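Local coordinates for protein putative phosphohydrolase (Shewanella amazonensis, PDB 3M1T) that is probably a phosphohydrolase or a signal transduction protein, built round an all-helical HDOD domain related to HD phosphodiesterases, at residues V27-D32 with L85-A90; E13-P18 with E142-N147; A153-A158 with K171-Y176. All coordinates share one frame; numbering follows the deposited sequence.

Contact 1 of 3, residues V27-D32 with L85-A90; sequences VVNNED and LVIASA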
ATOM      1  N   VAL A  27      -0.385 -15.895  10.657  1.00 13.00           N
ATOM      2  CA  VAL A  27       0.689 -16.775  10.280  1.00 13.41           C
ATOM      3  C   VAL A  27       1.751 -16.107   9.414  1.00 14.60           C
ATOM      4  O   VAL A  27       2.952 -16.204   9.693  1.00 15.61           O
ATOM      5  CB  VAL A  27       0.104 -18.056   9.529  1.00 12.93           C
ATOM      6  CG1 VAL A  27       1.229 -18.928   9.026  1.00 14.61           C
ATOM      7  CG2 VAL A  27      -0.791 -18.901  10.468  1.00 13.54           C
ATOM      8  N   VAL A  28       1.370 -15.425   8.332  0.50 14.45           N
ATOM      9  CA  VAL A  28       2.396 -14.851   7.427  0.50 14.56           C
ATOM     10  C   VAL A  28       2.981 -13.504   7.886  0.50 15.99           C
ATOM     11  O   VAL A  28       3.964 -13.028   7.339  0.50 15.84           O
ATOM     12  CB  VAL A  28       1.910 -14.709   5.960  0.50 14.73           C
ATOM     13  CG1 VAL A  28       1.570 -16.082   5.378  0.50 14.60           C
ATOM     14  CG2 VAL A  28       0.727 -13.760   5.880  0.50 13.39           C
ATOM     15  N   ASN A  29       2.361 -12.863   8.859  1.00 17.54           N
ATOM     16  CA  ASN A  29       2.989 -11.675   9.504  1.00 18.99           C
ATOM     17  C   ASN A  29       3.987 -12.089  10.578  1.00 21.72           C
ATOM     18  O   ASN A  29       4.785 -11.225  11.034  1.00 23.51           O
ATOM     19  CB  ASN A  29       1.926 -10.725  10.088  1.00 20.07           C
ATOM     20  CG  ASN A  29       1.179  -9.919   9.035  1.00 18.41           C
ATOM     21  OD1 ASN A  29       1.671  -9.756   7.936  1.00 27.77           O
ATOM     22  ND2 ASN A  29       0.021  -9.377   9.367  1.00 22.55           N
ATOM     23  N   ASN A  30       3.947 -13.349  11.009  1.00 21.16           N
ATOM     24  CA  ASN A  30       4.860 -13.896  12.011  1.00 22.03           C
ATOM     25  C   ASN A  30       6.126 -14.441  11.372  1.00 23.60           C
ATOM     26  O   ASN A  30       6.141 -15.520  10.765  1.00 22.66           O
ATOM     27  CB  ASN A  30       4.163 -14.962  12.866  1.00 22.00           C
ATOM     28  CG  ASN A  30       4.963 -15.350  14.062  1.00 22.81           C
ATOM     29  OD1 ASN A  30       6.173 -15.125  14.093  1.00 22.60           O
ATOM     30  ND2 ASN A  30       4.322 -15.962  15.047  1.00 20.75           N
ATOM     31  N   GLU A  31       7.219 -13.674  11.506  1.00 25.92           N
ATOM     32  CA  GLU A  31       8.498 -14.088  10.924  1.00 26.92           C
ATOM     33  C   GLU A  31       8.967 -15.455  11.401  1.00 26.68           C
ATOM     34  O   GLU A  31       9.801 -16.082  10.771  1.00 28.28           O
ATOM     35  CB  GLU A  31       9.564 -12.996  11.140  1.00 26.99           C
ATOM     36  CG  GLU A  31       9.309 -11.755  10.298  1.00 29.54           C
ATOM     37  N   ASP A  32       8.435 -15.962  12.509  0.50 27.21           N
ATOM     38  CA  ASP A  32       8.838 -17.274  12.985  0.50 26.69           C
ATOM     39  C   ASP A  32       7.894 -18.416  12.548  0.50 25.87           C
ATOM     40  O   ASP A  32       8.081 -19.556  12.947  0.50 25.99           O
ATOM     41  CB  ASP A  32       8.995 -17.240  14.512  0.50 27.49           C
ATOM     42  CG  ASP A  32      10.050 -16.216  14.979  0.50 28.09           C
ATOM     43  OD1 ASP A  32      11.106 -16.064  14.305  0.50 24.69           O
ATOM     44  OD2 ASP A  32       9.806 -15.564  16.029  0.50 28.61           O
ATOM     45  N   LEU A  85       3.343 -11.487  -1.000  1.00 15.48           N
ATOM     46  CA  LEU A  85       2.304 -11.733  -1.984  1.00 15.52           C
ATOM     47  C   LEU A  85       1.031 -12.293  -1.371  1.00 13.79           C
ATOM     48  O   LEU A  85      -0.074 -11.987  -1.842  1.00 13.34           O
ATOM     49  CB  LEU A  85       2.822 -12.636  -3.128  1.00 15.16           C
ATOM     50  CG  LEU A  85       3.922 -12.032  -3.974  1.00 17.66           C
ATOM     51  CD1 LEU A  85       4.248 -13.035  -5.052  1.00 19.50           C
ATOM     52  CD2 LEU A  85       3.550 -10.639  -4.569  1.00 18.03           C
ATOM     53  N   VAL A  86       1.183 -13.086  -0.312  1.00 13.40           N
ATOM     54  CA  VAL A  86       0.008 -13.581   0.448  1.00 12.63           C
ATOM     55  C   VAL A  86      -0.699 -12.411   1.086  1.00 11.84           C
ATOM     56  O   VAL A  86      -1.892 -12.293   1.008  1.00 12.60           O
ATOM     57  CB  VAL A  86       0.389 -14.660   1.500  1.00 13.06           C
ATOM     58  CG1 VAL A  86      -0.826 -15.009   2.348  1.00 12.99           C
ATOM     59  CG2 VAL A  86       0.968 -15.886   0.794  1.00 14.64           C
ATOM     60  N   ILE A  87       0.064 -11.508   1.724  1.00 12.85           N
ATOM     61  CA  ILE A  87      -0.531 -10.343   2.355  1.00 13.40           C
ATOM     62  C   ILE A  87      -1.284  -9.555   1.321  1.00 13.26           C
ATOM     63  O   ILE A  87      -2.420  -9.163   1.530  1.00 12.96           O
ATOM     64  CB  ILE A  87       0.540  -9.488   3.040  1.00 14.45           C
ATOM     65  CG1 ILE A  87       1.091 -10.236   4.245  1.00 15.71           C
ATOM     66  CG2 ILE A  87      -0.065  -8.093   3.453  1.00 15.94           C
ATOM     67  CD1 ILE A  87       2.418  -9.659   4.779  1.00 17.05           C
ATOM     68  N   ALA A  88      -0.618  -9.234   0.203  1.00 13.34           N
ATOM     69  CA  ALA A  88      -1.284  -8.506  -0.872  1.00 14.88           C
ATOM     70  C   ALA A  88      -2.569  -9.144  -1.349  1.00 14.32           C
ATOM     71  O   ALA A  88      -3.619  -8.469  -1.475  1.00 14.39           O
ATOM     72  CB  ALA A  88      -0.288  -8.282  -2.101  1.00 15.51           C
ATOM     73  N   SER A  89      -2.523 -10.467  -1.541  1.00 13.93           N
ATOM     74  CA  SER A  89      -3.678 -11.198  -2.081  1.00 13.97           C
ATOM     75  C   SER A  89      -4.820 -11.212  -1.067  1.00 13.61           C
ATOM     76  O   SER A  89      -5.987 -11.054  -1.413  1.00 14.69           O
ATOM     77  CB  SER A  89      -3.279 -12.611  -2.445  1.00 13.96           C
ATOM     78  OG  SER A  89      -2.302 -12.559  -3.453  1.00 16.28           O
ATOM     79  N   ALA A  90      -4.466 -11.325   0.203  1.00 12.60           N
ATOM     80  CA  ALA A  90      -5.476 -11.302   1.263  1.00 12.73           C
ATOM     81  C   ALA A  90      -6.166  -9.935   1.369  1.00 12.87           C
ATOM     82  O   ALA A  90      -7.398  -9.846   1.474  1.00 13.77           O
ATOM     83  CB  ALA A  90      -4.875 -11.711   2.614  1.00 12.35           C
TER

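Contact 2 of 3, residues E13-P18 with E142-N147; sequences ELPRLP and ELLIVN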
ATOM      1  N   GLU A  13     -17.009   0.419  13.040  1.00 18.81           N
ATOM      2  CA  GLU A  13     -17.571   0.420  11.701  1.00 19.66           C
ATOM      3  C   GLU A  13     -16.659  -0.184  10.654  1.00 18.98           C
ATOM      4  O   GLU A  13     -17.084  -0.420   9.527  1.00 21.58           O
ATOM      5  CB  GLU A  13     -17.941   1.856  11.332  1.00 20.68           C
ATOM      6  CG  GLU A  13     -19.072   2.348  12.219  1.00 24.14           C
ATOM      7  CD  GLU A  13     -19.345   3.840  12.033  1.00 28.51           C
ATOM      8  OE1 GLU A  13     -18.899   4.410  11.025  1.00 27.45           O
ATOM      9  OE2 GLU A  13     -19.996   4.411  12.928  1.00 34.27           O
ATOM     10  N   LEU A  14     -15.402  -0.435  10.992  1.00 15.33           N
ATOM     11  CA  LEU A  14     -14.460  -0.860  10.004  1.00 14.67           C
ATOM     12  C   LEU A  14     -14.800  -2.268   9.525  1.00 15.71           C
ATOM     13  O   LEU A  14     -15.324  -3.073  10.314  1.00 17.17           O
ATOM     14  CB  LEU A  14     -13.020  -0.894  10.596  1.00 13.35           C
ATOM     15  CG  LEU A  14     -12.442   0.452  10.995  1.00 15.41           C
ATOM     16  CD1 LEU A  14     -11.140   0.275  11.762  1.00 13.41           C
ATOM     17  CD2 LEU A  14     -12.167   1.319   9.764  1.00 11.66           C
ATOM     18  N   PRO A  15     -14.424  -2.580   8.313  1.00 15.98           N
ATOM     19  CA  PRO A  15     -14.641  -3.917   7.836  1.00 16.94           C
ATOM     20  C   PRO A  15     -13.831  -4.928   8.605  1.00 16.73           C
ATOM     21  O   PRO A  15     -12.701  -4.636   9.027  1.00 15.80           O
ATOM     22  CB  PRO A  15     -14.170  -3.858   6.411  1.00 16.44           C
ATOM     23  CG  PRO A  15     -13.279  -2.767   6.352  1.00 19.88           C
ATOM     24  CD  PRO A  15     -13.828  -1.740   7.270  1.00 16.89           C
ATOM     25  N   ARG A  16     -14.431  -6.090   8.778  1.00 17.47           N
ATOM     26  CA  ARG A  16     -13.838  -7.172   9.528  1.00 17.82           C
ATOM     27  C   ARG A  16     -13.361  -8.238   8.572  1.00 17.16           C
ATOM     28  O   ARG A  16     -14.064  -8.603   7.612  1.00 17.94           O
ATOM     29  CB  ARG A  16     -14.855  -7.777  10.465  1.00 20.81           C
ATOM     30  CG  ARG A  16     -14.894  -7.087  11.825  1.00 25.98           C
ATOM     31  CD  ARG A  16     -14.680  -8.102  12.908  1.00 32.90           C
ATOM     32  NE  ARG A  16     -15.826  -8.131  13.803  1.00 37.08           N
ATOM     33  CZ  ARG A  16     -16.111  -9.143  14.619  1.00 42.05           C
ATOM     34  NH1 ARG A  16     -15.344 -10.230  14.658  1.00 44.76           N
ATOM     35  NH2 ARG A  16     -17.196  -9.073  15.397  1.00 46.21           N
ATOM     36  N   LEU A  17     -12.157  -8.749   8.825  1.00 14.41           N
ATOM     37  CA  LEU A  17     -11.664  -9.893   8.065  1.00 14.34           C
ATOM     38  C   LEU A  17     -12.385 -11.169   8.490  1.00 14.71           C
ATOM     39  O   LEU A  17     -12.662 -11.366   9.665  1.00 15.80           O
ATOM     40  CB  LEU A  17     -10.174 -10.060   8.295  1.00 15.11           C
ATOM     41  CG  LEU A  17      -9.315  -8.898   7.791  1.00 13.82           C
ATOM     42  CD1 LEU A  17      -7.830  -9.179   8.255  1.00 16.14           C
ATOM     43  CD2 LEU A  17      -9.491  -8.741   6.258  1.00 15.30           C
ATOM     44  N   PRO A  18     -12.633 -12.057   7.523  1.00 15.88           N
ATOM     45  CA  PRO A  18     -13.100 -13.401   7.876  1.00 15.47           C
ATOM     46  C   PRO A  18     -12.061 -14.073   8.743  1.00 15.21           C
ATOM     47  O   PRO A  18     -10.849 -13.828   8.570  1.00 12.94           O
ATOM     48  CB  PRO A  18     -13.190 -14.092   6.517  1.00 16.65           C
ATOM     49  CG  PRO A  18     -13.304 -13.036   5.515  1.00 16.72           C
ATOM     50  CD  PRO A  18     -12.496 -11.884   6.069  1.00 15.42           C
ATOM     51  N   GLU A 142      -8.906   5.773   1.233  0.50 10.44           N
ATOM     52  CA  GLU A 142      -9.677   6.413   0.146  0.50 11.21           C
ATOM     53  C   GLU A 142     -10.990   5.631  -0.072  0.50 11.01           C
ATOM     54  O   GLU A 142     -12.119   6.170  -0.068  0.50 11.45           O
ATOM     55  CB  GLU A 142      -8.810   6.398  -1.131  0.50 11.53           C
ATOM     56  CG  GLU A 142      -9.237   7.333  -2.248  0.50 15.62           C
ATOM     57  CD  GLU A 142      -8.193   7.465  -3.361  0.50 17.53           C
ATOM     58  OE1 GLU A 142      -7.115   6.821  -3.315  0.50 18.16           O
ATOM     59  OE2 GLU A 142      -8.463   8.232  -4.305  0.50 23.16           O
ATOM     60  N   LEU A 143     -10.833   4.329  -0.237  1.00 10.48           N
ATOM     61  CA  LEU A 143     -11.971   3.420  -0.453  1.00  9.35           C
ATOM     62  C   LEU A 143     -12.940   3.391   0.724  1.00  9.67           C
ATOM     63  O   LEU A 143     -14.160   3.383   0.553  1.00 11.34           O
ATOM     64  CB  LEU A 143     -11.459   2.013  -0.799  1.00 11.29           C
ATOM     65  CG  LEU A 143     -10.517   1.978  -2.000  1.00 13.76           C
ATOM     66  CD1 LEU A 143     -10.054   0.570  -2.231  1.00 19.34           C
ATOM     67  CD2 LEU A 143     -11.164   2.593  -3.314  1.00 16.69           C
ATOM     68  N   LEU A 144     -12.401   3.391   1.945  1.00  9.74           N
ATOM     69  CA  LEU A 144     -13.240   3.307   3.113  1.00  9.87           C
ATOM     70  C   LEU A 144     -14.143   4.564   3.175  1.00  9.19           C
ATOM     71  O   LEU A 144     -15.286   4.434   3.605  1.00 11.21           O
ATOM     72  CB  LEU A 144     -12.365   3.259   4.387  1.00 11.79           C
ATOM     73  CG  LEU A 144     -11.589   1.991   4.633  1.00 13.87           C
ATOM     74  CD1 LEU A 144     -10.830   2.159   5.960  1.00 12.44           C
ATOM     75  CD2 LEU A 144     -12.534   0.773   4.780  1.00 15.22           C
ATOM     76  N   ILE A 145     -13.598   5.730   2.871  1.00 10.40           N
ATOM     77  CA  ILE A 145     -14.393   6.977   2.915  1.00  9.49           C
ATOM     78  C   ILE A 145     -15.532   6.962   1.896  1.00 10.78           C
ATOM     79  O   ILE A 145     -16.689   7.328   2.199  1.00 10.81           O
ATOM     80  CB  ILE A 145     -13.542   8.204   2.823  1.00  9.72           C
ATOM     81  CG1 ILE A 145     -12.662   8.350   4.090  1.00 12.41           C
ATOM     82  CG2 ILE A 145     -14.431   9.496   2.596  1.00 10.62           C
ATOM     83  CD1 ILE A 145     -11.719   9.424   4.001  1.00 12.17           C
ATOM     84  N   VAL A 146     -15.232   6.527   0.687  1.00 10.37           N
ATOM     85  CA  VAL A 146     -16.293   6.417  -0.343  1.00 10.15           C
ATOM     86  C   VAL A 146     -17.385   5.467   0.091  1.00 11.80           C
ATOM     87  O   VAL A 146     -18.583   5.759  -0.049  1.00 11.48           O
ATOM     88  CB  VAL A 146     -15.693   5.987  -1.690  1.00  9.98           C
ATOM     89  CG1 VAL A 146     -16.829   5.655  -2.747  1.00 10.65           C
ATOM     90  CG2 VAL A 146     -14.763   7.069  -2.204  1.00 12.53           C
ATOM     91  N   ASN A 147     -17.004   4.316   0.639  1.00 11.49           N
ATOM     92  CA  ASN A 147     -18.002   3.361   1.078  1.00 14.25           C
ATOM     93  C   ASN A 147     -18.747   3.727   2.332  1.00 14.28           C
ATOM     94  O   ASN A 147     -19.932   3.453   2.434  1.00 15.28           O
ATOM     95  CB  ASN A 147     -17.382   1.986   1.136  1.00 15.13           C
ATOM     96  CG  ASN A 147     -17.465   1.293  -0.241  1.00 22.58           C
ATOM     97  OD1 ASN A 147     -17.477   0.072  -0.332  1.00 30.65           O
ATOM     98  ND2 ASN A 147     -17.569   2.093  -1.314  1.00 26.86           N
TER

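Contact 3 of 3, residues A153-A158 with K171-Y176; sequences AATISA and KELLGY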
ATOM      1  N   ALA A 153     -18.087  11.986   0.513  1.00  8.09           N
ATOM      2  CA  ALA A 153     -17.038  11.743  -0.457  1.00  7.82           C
ATOM      3  C   ALA A 153     -17.294  12.429  -1.766  1.00  7.22           C
ATOM      4  O   ALA A 153     -16.404  13.010  -2.348  1.00  7.08           O
ATOM      5  CB  ALA A 153     -16.869  10.226  -0.689  1.00  8.04           C
ATOM      6  N   ALA A 154     -18.530  12.384  -2.252  1.00  7.49           N
ATOM      7  CA  ALA A 154     -18.866  13.053  -3.479  1.00  7.02           C
ATOM      8  C   ALA A 154     -18.749  14.594  -3.375  1.00  7.11           C
ATOM      9  O   ALA A 154     -18.253  15.297  -4.272  1.00  8.31           O
ATOM     10  CB  ALA A 154     -20.321  12.675  -3.914  1.00  7.85           C
ATOM     11  N   THR A 155     -19.231  15.105  -2.245  1.00  7.64           N
ATOM     12  CA  THR A 155     -19.130  16.544  -1.962  1.00  7.81           C
ATOM     13  C   THR A 155     -17.675  16.971  -1.937  1.00  6.81           C
ATOM     14  O   THR A 155     -17.313  18.043  -2.489  1.00  7.96           O
ATOM     15  CB  THR A 155     -19.844  16.849  -0.649  1.00  7.91           C
ATOM     16  OG1 THR A 155     -21.239  16.549  -0.844  1.00 10.41           O
ATOM     17  CG2 THR A 155     -19.666  18.343  -0.267  1.00  7.90           C
ATOM     18  N   ILE A 156     -16.827  16.121  -1.366  1.00  7.27           N
ATOM     19  CA  ILE A 156     -15.386  16.438  -1.313  1.00  6.52           C
ATOM     20  C   ILE A 156     -14.795  16.448  -2.705  1.00  6.47           C
ATOM     21  O   ILE A 156     -14.059  17.342  -3.088  1.00  7.18           O
ATOM     22  CB  ILE A 156     -14.625  15.478  -0.382  1.00  7.07           C
ATOM     23  CG1 ILE A 156     -15.043  15.716   1.083  1.00  9.62           C
ATOM     24  CG2 ILE A 156     -13.112  15.635  -0.562  1.00  8.24           C
ATOM     25  CD1 ILE A 156     -14.522  14.776   2.085  1.00 12.81           C
ATOM     26  N   SER A 157     -15.128  15.428  -3.506  1.00  7.11           N
ATOM     27  CA  SER A 157     -14.590  15.375  -4.880  1.00  8.11           C
ATOM     28  C   SER A 157     -14.999  16.551  -5.715  1.00  8.43           C
ATOM     29  O   SER A 157     -14.204  17.089  -6.485  1.00  9.49           O
ATOM     30  CB  SER A 157     -14.968  14.068  -5.563  1.00  8.46           C
ATOM     31  OG  SER A 157     -14.274  13.008  -4.925  1.00 11.89           O
ATOM     32  N   ALA A 158     -16.223  17.027  -5.524  1.00  8.96           N
ATOM     33  CA  ALA A 158     -16.653  18.216  -6.258  1.00  9.09           C
ATOM     34  C   ALA A 158     -15.830  19.451  -5.852  1.00  7.37           C
ATOM     35  O   ALA A 158     -15.425  20.249  -6.722  1.00  8.04           O
ATOM     36  CB  ALA A 158     -18.172  18.462  -6.051  1.00 10.33           C
ATOM     37  N   LYS A 171     -10.821  16.309   6.658  1.00  9.07           N
ATOM     38  CA  LYS A 171     -10.818  16.782   8.037  1.00 11.08           C
ATOM     39  C   LYS A 171     -11.951  17.679   8.419  1.00 10.19           C
ATOM     40  O   LYS A 171     -12.553  17.531   9.459  1.00 11.03           O
ATOM     41  CB  LYS A 171      -9.448  17.312   8.506  1.00 13.26           C
ATOM     42  CG  LYS A 171      -8.854  16.355   9.546  1.00 22.92           C
ATOM     43  CD  LYS A 171      -7.387  16.556   9.817  1.00 27.43           C
ATOM     44  CE  LYS A 171      -6.659  15.213   9.980  1.00 26.66           C
ATOM     45  NZ  LYS A 171      -5.632  15.241  11.101  1.00 27.69           N
ATOM     46  N   GLU A 172     -12.299  18.610   7.534  1.00  8.64           N
ATOM     47  CA  GLU A 172     -13.387  19.478   7.804  1.00  9.15           C
ATOM     48  C   GLU A 172     -14.673  18.760   7.960  1.00  8.54           C
ATOM     49  O   GLU A 172     -15.395  19.086   8.897  1.00 11.37           O
ATOM     50  CB  GLU A 172     -13.579  20.551   6.695  1.00  7.98           C
ATOM     51  CG  GLU A 172     -12.467  21.577   6.589  1.00  8.00           C
ATOM     52  CD  GLU A 172     -12.830  22.835   5.830  1.00  7.44           C
ATOM     53  OE1 GLU A 172     -14.017  22.990   5.522  1.00  8.39           O
ATOM     54  OE2 GLU A 172     -11.918  23.676   5.630  1.00 10.76           O
ATOM     55  N   LEU A 173     -15.040  17.859   7.031  1.00  8.52           N
ATOM     56  CA  LEU A 173     -16.365  17.290   7.016  1.00  9.04           C
ATOM     57  C   LEU A 173     -16.494  15.992   7.836  1.00  9.63           C
ATOM     58  O   LEU A 173     -17.589  15.646   8.243  1.00 12.21           O
ATOM     59  CB  LEU A 173     -16.805  17.034   5.569  1.00  9.20           C
ATOM     60  CG  LEU A 173     -16.988  18.314   4.755  1.00  9.39           C
ATOM     61  CD1 LEU A 173     -17.384  17.949   3.309  1.00  8.26           C
ATOM     62  CD2 LEU A 173     -18.032  19.171   5.416  1.00  9.11           C
ATOM     63  N   LEU A 174     -15.394  15.296   8.039  1.00 10.25           N
ATOM     64  CA  LEU A 174     -15.370  14.011   8.736  1.00 10.39           C
ATOM     65  C   LEU A 174     -14.638  14.059  10.071  1.00 11.40           C
ATOM     66  O   LEU A 174     -14.885  13.192  10.900  1.00 13.00           O
ATOM     67  CB  LEU A 174     -14.679  12.956   7.888  1.00 10.71           C
ATOM     68  CG  LEU A 174     -15.321  12.673   6.510  1.00 10.46           C
ATOM     69  CD1 LEU A 174     -14.364  11.814   5.659  1.00 11.94           C
ATOM     70  CD2 LEU A 174     -16.698  12.074   6.666  1.00 12.88           C
ATOM     71  N   GLY A 175     -13.701  14.978  10.236  1.00 10.03           N
ATOM     72  CA  GLY A 175     -12.884  15.073  11.431  1.00 10.70           C
ATOM     73  C   GLY A 175     -11.633  14.197  11.374  1.00 10.25           C
ATOM     74  O   GLY A 175     -10.864  14.124  12.373  1.00 11.74           O
ATOM     75  N   TYR A 176     -11.389  13.526  10.248  1.00  9.88           N
ATOM     76  CA  TYR A 176     -10.179  12.765  10.017  1.00  9.81           C
ATOM     77  C   TYR A 176      -9.978  12.696   8.522  1.00 10.87           C
ATOM     78  O   TYR A 176     -10.919  13.070   7.771  1.00 11.21           O
ATOM     79  CB  TYR A 176     -10.337  11.331  10.621  1.00  9.61           C
ATOM     80  CG  TYR A 176     -11.502  10.571  10.089  1.00  7.86           C
ATOM     81  CD1 TYR A 176     -11.421   9.957   8.856  1.00  9.63           C
ATOM     82  CD2 TYR A 176     -12.733  10.576  10.721  1.00  7.37           C
ATOM     83  CE1 TYR A 176     -12.494   9.324   8.352  1.00  8.26           C
ATOM     84  CE2 TYR A 176     -13.836   9.891  10.224  1.00  9.05           C
ATOM     85  CZ  TYR A 176     -13.717   9.302   9.003  1.00  9.33           C
ATOM     86  OH  TYR A 176     -14.818   8.661   8.477  1.00 13.78           O
TER

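Contact 1 of 3, residues V27-D32 with L85-A90
V86 and I87, neighbours on helix 79-94, receive V28, and N29 next to it, near the end of helix 19-29; the segments meet without a hydrogen bond, by apolar packing and one close methyl-to-amide-oxygen approach. V86 points at the other segment. Its CG1, anti to the backbone N (chi1 174°), lies 4.0 Å from CG1 of V28 and also comes close to CG2, so that one methyl meets both branches of the opposing valine. The two beta-branched side chains are short and stiff, which suits backbones that come as near as 7.4 Å between the CA atoms of V28 and I87. V28 is modelled in two conformers, so its side-chain distances hold for one of them and are less certain.

I87 reaches further. The side chains of V28 and I87 run antiparallel alongside one another, with V28 CG2 3.9 Å from I87 CG1. Beyond that point the isoleucine extends toward the amide of N29, where I87 CD1 approaches OD1 to 3.2 Å. This close approach lies at the edge of the contact, and F191 touches both side chains.

S89 turns back on its own helix: its OG donates to L85 O over 2.8 Å, while its backbone N reaches that oxygen from the other face of the carbonyl plane. This lets a hydroxyl be buried against V52 and L55. A90 ends the segment, its small methyl lying on I21 and L25 of helix 19-29. Between these two segments, then, cohesion comes from fitting shapes and exclusion of water, while R83, earlier on helix 79-94, adds weak hydrogen bonds to V28 O and N30 O.

Contact 2 of 3, residues E13-P18 with E142-N147
L144 meets L14 and P15 with a different methyl for each: CD1 goes to the leucine and CD2 to the proline. The side chains of L14 and L144 cross at about a right angle, touching methyl to methyl where L14 CD2 lies 4.1 Å from L144 CD1. P15 runs obliquely to L144 and presents its CD and CG, 3.8 Å and 3.9 Å from L144 CD2. With CG opposite the carbonyl carbon (chi1 -71°), the fork of L144 leans from helix 140-148 toward the loop, and chi2 turns one methyl to each partner.

The first segment has no regular helix or strand. It is the connection between helix 5-8 and helix 19-29, a strap across the surface of the HDOD domain, and its closing P18 takes the N-cap position of the second of these helices. Two prolines suit such a strap, since each limits phi and lacks an N-H that would otherwise want a partner.

L14 rests also on L184 and S188, and P15 on L185, so helix 178-188 supplies a second support, largely apolar. The carbonyl oxygen of P15 accepts a hydrogen bond from NE1 of W189, which secures the backbone at the residue whose ring packs on L144.

Contact 3 of 3, residues A153-A158 with K171-Y176
Two consecutive helices, 150-161 and 166-174, joined by a four-residue connection, pack against each other at a steep angle at this edge of the HDOD domain, and the contact is part of their shared face. Its centre is I156 against L173, the pair with the closest CA atoms, 8.4 Å apart. The end methyl of L173 rests on the flank of I156, with L173 CD1 3.9 Å from I156 CG1. In L173, CG stands anti to the carbonyl carbon (chi1 -66°) and the chain is extended beyond, which carries CD1 across to the other helix. T155 adds a looser touch: its CG2 is 4.3 Å from CD1 of L173. Threonine suits this exposed position, because its methyl can face the leucine while OG1 hydrogen-bonds to the carbonyl oxygen of A151 one turn earlier.

I156 is buried, whereas L173 is exposed and simply lays its branch over the seam. Helix 166-174 stops directly afterwards. G175 N still bonds to K171 O at 2.9 Å, but its phi is positive (87°), a conformation in which a beta carbon would press on the carbonyl oxygen of L174; glycine avoids this. The chain then turns Y176 back on the helix, so that L174 CB stands over one face of the Y176 ring, off its centre, 3.9 Å from the plane.

Small A153 lets helix 150-161 lie close on V146 of helix 140-148. L174 packs on I145 of that same helix and on V152, while I156 also touches R166, M169 and E170. Helices 140-148, 150-161 and 166-174 thus form one packed group, and K171 ties it to helix 178-188 through a salt bridge with E180.

How the contacts relate
All three contacts are mainly apolar, without a hydrogen bond between paired segments, the amide of N29 in contact 1 being the polar exception, but they differ in depth. Contact 1 is buried and relies on beta-branched side chains between two helices; contact 2 is a surface contact of a loop on a helix, using leucines and proline; contact 3 is partly buried, an isoleucine inside and an exposed leucine outside. Contacts 2 and 3 adjoin, and helix 140-148 leads directly into helix 150-161. Contact 1 lies across the chain's centre from contact 3, about 33 Å between centres, yet the strap of contact 2 leads into helix 19-29, which contact 1 holds.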